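Local coordinates for peptidase M16 C-terminal domain-containing protein (PDB 3D3Y), which is of unknown function but resembles M16 metallopeptidases, carrying a domain of their inactive type, and may bind a metal ion, at residues Val6-Gly11 with Val201-Leu206; Ala231-Asn236 with Asn378-Gln383. One frame throughout, in Å; residues are numbered along the deposited sequence.

Contact 1 of 2, residues Val6-Gly11 with Val201-Leu206; sequences VQLVKG and VDIFVL
The first torsions of Leu8 (chi1 -64°) and Ile203 (chi1 -61°) set each side chain's leading carbon, CG or CG1, anti to its own carbonyl carbon, and both chains then run on extended, so that they meet by their terminal methyls. This apolar touch flanks the start of a parallel strand pairing in the mixed sheet of the N-terminal half. Strand 4-7 hands over to strand 12-18 through a corner at Leu8, where Leu8 and Val9 form a classic beta bulge, and strand 12-18 lies parallel to strand 200-207. The evidence for the methyl contact is a 4.0 Å separation of Leu8 CD1 from Ile203 CD1, with the two side chains crossing at about a right angle. Ile203 also packs on Phe218 of helix 211-219, which places this touch on the side of the sheet where that helix packs. The polar half of the contact is backbone: Val201 N donates to Gly11 O at 2.9 Å, with an N-H...O angle of 176° and the donor nearly along the C=O axis. Backbone bonds of Val201 and Ile203 with Asn13 continue the pairing beyond it. Gly11 adopts a positive phi just ahead of its strand, and its N is held by the carboxylate of Glu228. Beside the backbone bond, the branched carbon of Val201 also borders the acceptor, with CB 4.2 Å from Gly11 O.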
loop_
_atom_site.group_PDB
_atom_site.type_symbol
_atom_site.label_atom_id
_atom_site.label_comp_id
_atom_site.label_asym_id
_atom_site.label_seq_id
_atom_site.Cartn_x
_atom_site.Cartn_y
_atom_site.Cartn_z
ATOM N N VAL A 6 -13.511 -11.060 18.194
ATOM C CA VAL A 6 -14.817 -11.697 18.207
ATOM C C VAL A 6 -15.315 -11.835 16.796
ATOM O O VAL A 6 -15.197 -10.891 15.969
ATOM C CB VAL A 6 -15.904 -10.872 18.920
ATOM C CG1 VAL A 6 -17.052 -11.810 19.304
ATOM C CG2 VAL A 6 -15.362 -10.184 20.137
ATOM N N GLN A 7 -15.859 -13.012 16.524
ATOM C CA GLN A 7 -16.614 -13.243 15.323
ATOM C C GLN A 7 -18.009 -12.600 15.401
ATOM O O GLN A 7 -18.835 -13.006 16.228
ATOM C CB GLN A 7 -16.762 -14.728 15.115
ATOM C CG GLN A 7 -17.182 -15.116 13.736
ATOM C CD GLN A 7 -16.998 -16.600 13.508
ATOM O OE1 GLN A 7 -17.199 -17.408 14.420
ATOM N NE2 GLN A 7 -16.584 -16.968 12.303
ATOM N N LEU A 8 -18.259 -11.625 14.534
ATOM C CA LEU A 8 -19.588 -11.017 14.387
ATOM C C LEU A 8 -20.454 -12.000 13.625
ATOM O O LEU A 8 -21.386 -12.572 14.207
ATOM C CB LEU A 8 -19.496 -9.659 13.681
ATOM C CG LEU A 8 -18.717 -8.618 14.481
ATOM C CD1 LEU A 8 -18.647 -7.289 13.724
ATOM C CD2 LEU A 8 -19.246 -8.423 15.896
ATOM N N VAL A 9 -20.123 -12.230 12.352
ATOM C CA VAL A 9 -20.545 -13.439 11.610
ATOM C C VAL A 9 -19.318 -14.074 10.943
ATOM O O VAL A 9 -18.255 -13.444 10.858
ATOM C CB VAL A 9 -21.617 -13.130 10.513
ATOM C CG1 VAL A 9 -22.914 -12.607 11.143
ATOM C CG2 VAL A 9 -21.094 -12.131 9.477
ATOM N N LYS A 10 -19.455 -15.300 10.444
ATOM C CA LYS A 10 -18.382 -15.924 9.622
ATOM C C LYS A 10 -17.797 -14.948 8.595
ATOM O O LYS A 10 -18.550 -14.351 7.827
ATOM C CB LYS A 10 -18.916 -17.155 8.882
ATOM C CG LYS A 10 -17.842 -18.108 8.371
ATOM C CD LYS A 10 -18.447 -19.403 7.730
ATOM C CE LYS A 10 -19.130 -19.099 6.367
ATOM N NZ LYS A 10 -19.316 -20.321 5.505
ATOM N N GLY A 11 -16.466 -14.799 8.587
ATOM C CA GLY A 11 -15.790 -13.909 7.667
ATOM C C GLY A 11 -15.710 -12.452 8.094
ATOM O O GLY A 11 -15.043 -11.634 7.443
ATOM N N VAL A 201 -13.995 -9.287 6.129
ATOM C CA VAL A 201 -14.112 -7.967 6.744
ATOM C C VAL A 201 -13.484 -8.048 8.126
ATOM O O VAL A 201 -13.760 -8.985 8.880
ATOM C CB VAL A 201 -15.609 -7.535 6.862
ATOM C CG1 VAL A 201 -15.725 -6.139 7.508
ATOM C CG2 VAL A 201 -16.265 -7.502 5.487
ATOM N N ASP A 202 -12.622 -7.088 8.442
ATOM C CA ASP A 202 -12.049 -7.005 9.786
ATOM C C ASP A 202 -12.185 -5.572 10.284
ATOM O O ASP A 202 -11.942 -4.608 9.553
ATOM C CB ASP A 202 -10.591 -7.509 9.816
ATOM C CG ASP A 202 -10.508 -9.011 9.687
ATOM O OD1 ASP A 202 -10.602 -9.712 10.716
ATOM O OD2 ASP A 202 -10.388 -9.502 8.542
ATOM N N ILE A 203 -12.632 -5.446 11.526
ATOM C CA ILE A 203 -12.938 -4.148 12.111
ATOM C C ILE A 203 -12.037 -4.014 13.301
ATOM O O ILE A 203 -11.943 -4.946 14.142
ATOM C CB ILE A 203 -14.411 -4.068 12.555
ATOM C CG1 ILE A 203 -15.315 -4.265 11.338
ATOM C CG2 ILE A 203 -14.685 -2.721 13.243
ATOM C CD1 ILE A 203 -16.806 -4.358 11.671
ATOM N N PHE A 204 -11.332 -2.891 13.340
ATOM C CA PHE A 204 -10.397 -2.596 14.419
ATOM C C PHE A 204 -10.805 -1.339 15.173
ATOM O O PHE A 204 -11.232 -0.333 14.571
ATOM C CB PHE A 204 -8.989 -2.412 13.854
ATOM C CG PHE A 204 -8.376 -3.681 13.366
ATOM C CD1 PHE A 204 -7.433 -4.348 14.131
ATOM C CD2 PHE A 204 -8.749 -4.223 12.128
ATOM C CE1 PHE A 204 -6.877 -5.537 13.687
ATOM C CE2 PHE A 204 -8.184 -5.410 11.684
ATOM C CZ PHE A 204 -7.254 -6.058 12.451
ATOM N N VAL A 205 -10.666 -1.406 16.494
ATOM C CA VAL A 205 -10.904 -0.270 17.351
ATOM C C VAL A 205 -9.711 -0.158 18.275
ATOM O O VAL A 205 -9.430 -1.076 19.054
ATOM C CB VAL A 205 -12.216 -0.428 18.188
ATOM C CG1 VAL A 205 -12.432 0.817 19.038
ATOM C CG2 VAL A 205 -13.391 -0.651 17.255
ATOM N N LEU A 206 -9.004 0.966 18.168
ATOM C CA LEU A 206 -7.823 1.239 18.971
ATOM C C LEU A 206 -8.078 2.487 19.805
ATOM O O LEU A 206 -8.285 3.601 19.253
ATOM C CB LEU A 206 -6.588 1.432 18.072
ATOM C CG LEU A 206 -5.342 2.033 18.747
ATOM C CD1 LEU A 206 -4.597 0.947 19.457
ATOM C CD2 LEU A 206 -4.446 2.682 17.740
#

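Contact 2 of 2, residues Ala231-Asn236 with Asn378-Gln383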
loop_
_atom_site.group_PDB
_atom_site.type_symbol
_atom_site.label_atom_id
_atom_site.label_comp_id
_atom_site.label_asym_id
_atom_site.label_seq_id
_atom_site.Cartn_x
_atom_site.Cartn_y
_atom_site.Cartn_z
ATOM N N ALA A 231 -7.692 -14.419 0.573
ATOM C CA ALA A 231 -6.692 -14.646 -0.487
ATOM C C ALA A 231 -5.279 -14.789 0.123
ATOM O O ALA A 231 -4.975 -14.166 1.154
ATOM C CB ALA A 231 -6.704 -13.482 -1.487
ATOM N N ALA A 232 -4.415 -15.577 -0.527
ATOM C CA ALA A 232 -3.013 -15.671 -0.123
ATOM C C ALA A 232 -2.406 -14.279 -0.151
ATOM O O ALA A 232 -2.663 -13.503 -1.070
ATOM C CB ALA A 232 -2.262 -16.591 -1.024
ATOM N N ILE A 233 -1.642 -13.922 0.872
ATOM C CA ILE A 233 -1.117 -12.568 0.885
ATOM C C ILE A 233 0.046 -12.379 -0.114
ATOM O O ILE A 233 0.112 -11.357 -0.805
ATOM C CB ILE A 233 -0.754 -12.045 2.304
ATOM C CG1 ILE A 233 -0.237 -10.602 2.171
ATOM C CG2 ILE A 233 0.264 -12.932 2.986
ATOM C CD1 ILE A 233 -0.933 -9.548 2.962
ATOM N N PHE A 234 0.949 -13.347 -0.188
ATOM C CA PHE A 234 2.173 -13.155 -0.941
ATOM C C PHE A 234 1.907 -13.415 -2.413
ATOM O O PHE A 234 1.037 -14.235 -2.764
ATOM C CB PHE A 234 3.301 -14.069 -0.439
ATOM C CG PHE A 234 3.761 -13.762 0.964
ATOM C CD1 PHE A 234 3.924 -12.449 1.400
ATOM C CD2 PHE A 234 4.041 -14.795 1.848
ATOM C CE1 PHE A 234 4.362 -12.159 2.720
ATOM C CE2 PHE A 234 4.489 -14.517 3.174
ATOM C CZ PHE A 234 4.647 -13.191 3.594
ATOM N N TYR A 235 2.647 -12.718 -3.270
ATOM C CA TYR A 235 2.653 -13.069 -4.693
ATOM C C TYR A 235 4.061 -13.526 -5.067
ATOM O O TYR A 235 5.050 -12.903 -4.676
ATOM C CB TYR A 235 2.232 -11.898 -5.587
ATOM C CG TYR A 235 2.458 -12.152 -7.075
ATOM C CD1 TYR A 235 1.456 -12.736 -7.875
ATOM C CD2 TYR A 235 3.677 -11.828 -7.677
ATOM C CE1 TYR A 235 1.660 -12.973 -9.248
ATOM C CE2 TYR A 235 3.893 -12.062 -9.050
ATOM C CZ TYR A 235 2.889 -12.628 -9.821
ATOM O OH TYR A 235 3.140 -12.829 -11.163
ATOM N N ASN A 236 4.113 -14.604 -5.846
ATOM C CA ASN A 236 5.351 -15.154 -6.373
ATOM C C ASN A 236 5.178 -15.521 -7.863
ATOM O O ASN A 236 4.062 -15.785 -8.336
ATOM C CB ASN A 236 5.744 -16.396 -5.537
ATOM C CG ASN A 236 7.007 -17.059 -6.035
ATOM O OD1 ASN A 236 8.096 -16.463 -5.972
ATOM N ND2 ASN A 236 6.876 -18.297 -6.556
ATOM N N ASN A 378 -0.107 -8.568 11.739
ATOM C CA ASN A 378 -0.086 -9.547 12.815
ATOM C C ASN A 378 -1.254 -10.521 12.788
ATOM O O ASN A 378 -1.093 -11.710 13.068
ATOM C CB ASN A 378 -0.182 -8.786 14.112
ATOM C CG ASN A 378 0.844 -9.191 15.058
ATOM O OD1 ASN A 378 0.695 -10.215 15.716
ATOM N ND2 ASN A 378 1.937 -8.407 15.141
ATOM N N GLU A 379 -2.429 -9.983 12.490
ATOM C CA GLU A 379 -3.653 -10.752 12.367
ATOM C C GLU A 379 -3.549 -11.710 11.187
ATOM O O GLU A 379 -3.882 -12.872 11.306
ATOM C CB GLU A 379 -4.847 -9.808 12.182
ATOM C CG GLU A 379 -6.164 -10.488 11.812
ATOM C CD GLU A 379 -6.672 -11.422 12.900
ATOM O OE1 GLU A 379 -6.254 -11.271 14.075
ATOM O OE2 GLU A 379 -7.502 -12.307 12.567
ATOM N N LEU A 380 -3.061 -11.213 10.058
ATOM C CA LEU A 380 -2.827 -12.056 8.888
ATOM C C LEU A 380 -1.786 -13.145 9.142
ATOM O O LEU A 380 -2.023 -14.330 8.895
ATOM C CB LEU A 380 -2.410 -11.197 7.693
ATOM C CG LEU A 380 -3.406 -10.110 7.296
ATOM C CD1 LEU A 380 -2.796 -9.175 6.283
ATOM C CD2 LEU A 380 -4.698 -10.693 6.756
HETATM N N MSE A 381 -0.636 -12.748 9.670
HETATM C CA MSE A 381 0.469 -13.669 9.805
HETATM C C MSE A 381 0.978 -13.719 11.209
HETATM O O MSE A 381 1.987 -13.075 11.537
HETATM C CB MSE A 381 1.576 -13.273 8.856
HETATM C CG MSE A 381 1.106 -13.204 7.442
HETATM SE SE MSE A 381 2.592 -12.650 6.399
HETATM C CE MSE A 381 2.340 -10.766 6.284
ATOM N N PRO A 382 0.302 -14.527 12.039
ATOM C CA PRO A 382 0.431 -14.535 13.492
ATOM C C PRO A 382 1.813 -14.870 14.004
ATOM O O PRO A 382 2.141 -14.545 15.139
ATOM C CB PRO A 382 -0.559 -15.630 13.932
ATOM C CG PRO A 382 -1.495 -15.782 12.798
ATOM C CD PRO A 382 -0.662 -15.541 11.581
ATOM N N GLN A 383 2.623 -15.537 13.210
ATOM C CA GLN A 383 3.897 -15.951 13.765
ATOM C C GLN A 383 5.088 -15.331 13.095
ATOM O O GLN A 383 6.208 -15.820 13.200
ATOM C CB GLN A 383 3.970 -17.475 13.938
ATOM C CG GLN A 383 3.230 -17.914 15.243
ATOM C CD GLN A 383 2.852 -19.387 15.297
ATOM O OE1 GLN A 383 3.712 -20.273 15.479
ATOM N NE2 GLN A 383 1.545 -19.658 15.186
#
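The closest CA pair, Ile233 and Leu380, is 8.2 Å apart where an irregular segment passes the C-terminal end of helix 368-380; Met381 is the first residue there to leave helical backbone angles. Side chains bridge that gap. Ile233 reaches out with both branches: CD1 rests 3.8 Å from CD1 of Leu380, while CG2 lies 4.1 Å from SE of the selenomethionine Met381. Each of these pairs of side chains crosses at about a right angle. With chi1 at -56°, Met381 has CG anti to its carbonyl carbon, and the chain stays extended to the selenium before bending at chi3. The result is a Met-aromatic contact, here with selenium: SE stands 4.5 Å from the centroid of the Phe234 ring, 51° off its normal, an oblique approach that is closest at the far end of the ring, 3.5 Å from CZ. Ile233 CG2 lies 4.0 Å above the Phe234 plane over the ring centre, on the same side as SE. Phe234 also meets the ring of Tyr266, and Met381 leans on Phe311, while Gln85 of strand 85-95 touches both Ile233 and Leu380.

Overall arrangement
From the N terminus, contact 1 closes first: the 189 residues between its segments bring strand 200-207 back beside the start of the chain. Contact 2 opens only afterwards, its 141 intervening residues leading from the loop between helix 211-219 and strand 244-251 to the end of helix 368-380. The two closures are therefore in series, neither enclosing nor crossing the other. The centres of contact 1 and contact 2 lie about 17 Å apart, and their nearest atoms about 4 Å apart without touching. Lys230 connects them, forming a salt bridge with Asp202 and touching Leu380, and Phe204 packs on Leu372. Helix 368-380, from the C-terminal half, thus lies against the six-stranded sheet and the connecting loop.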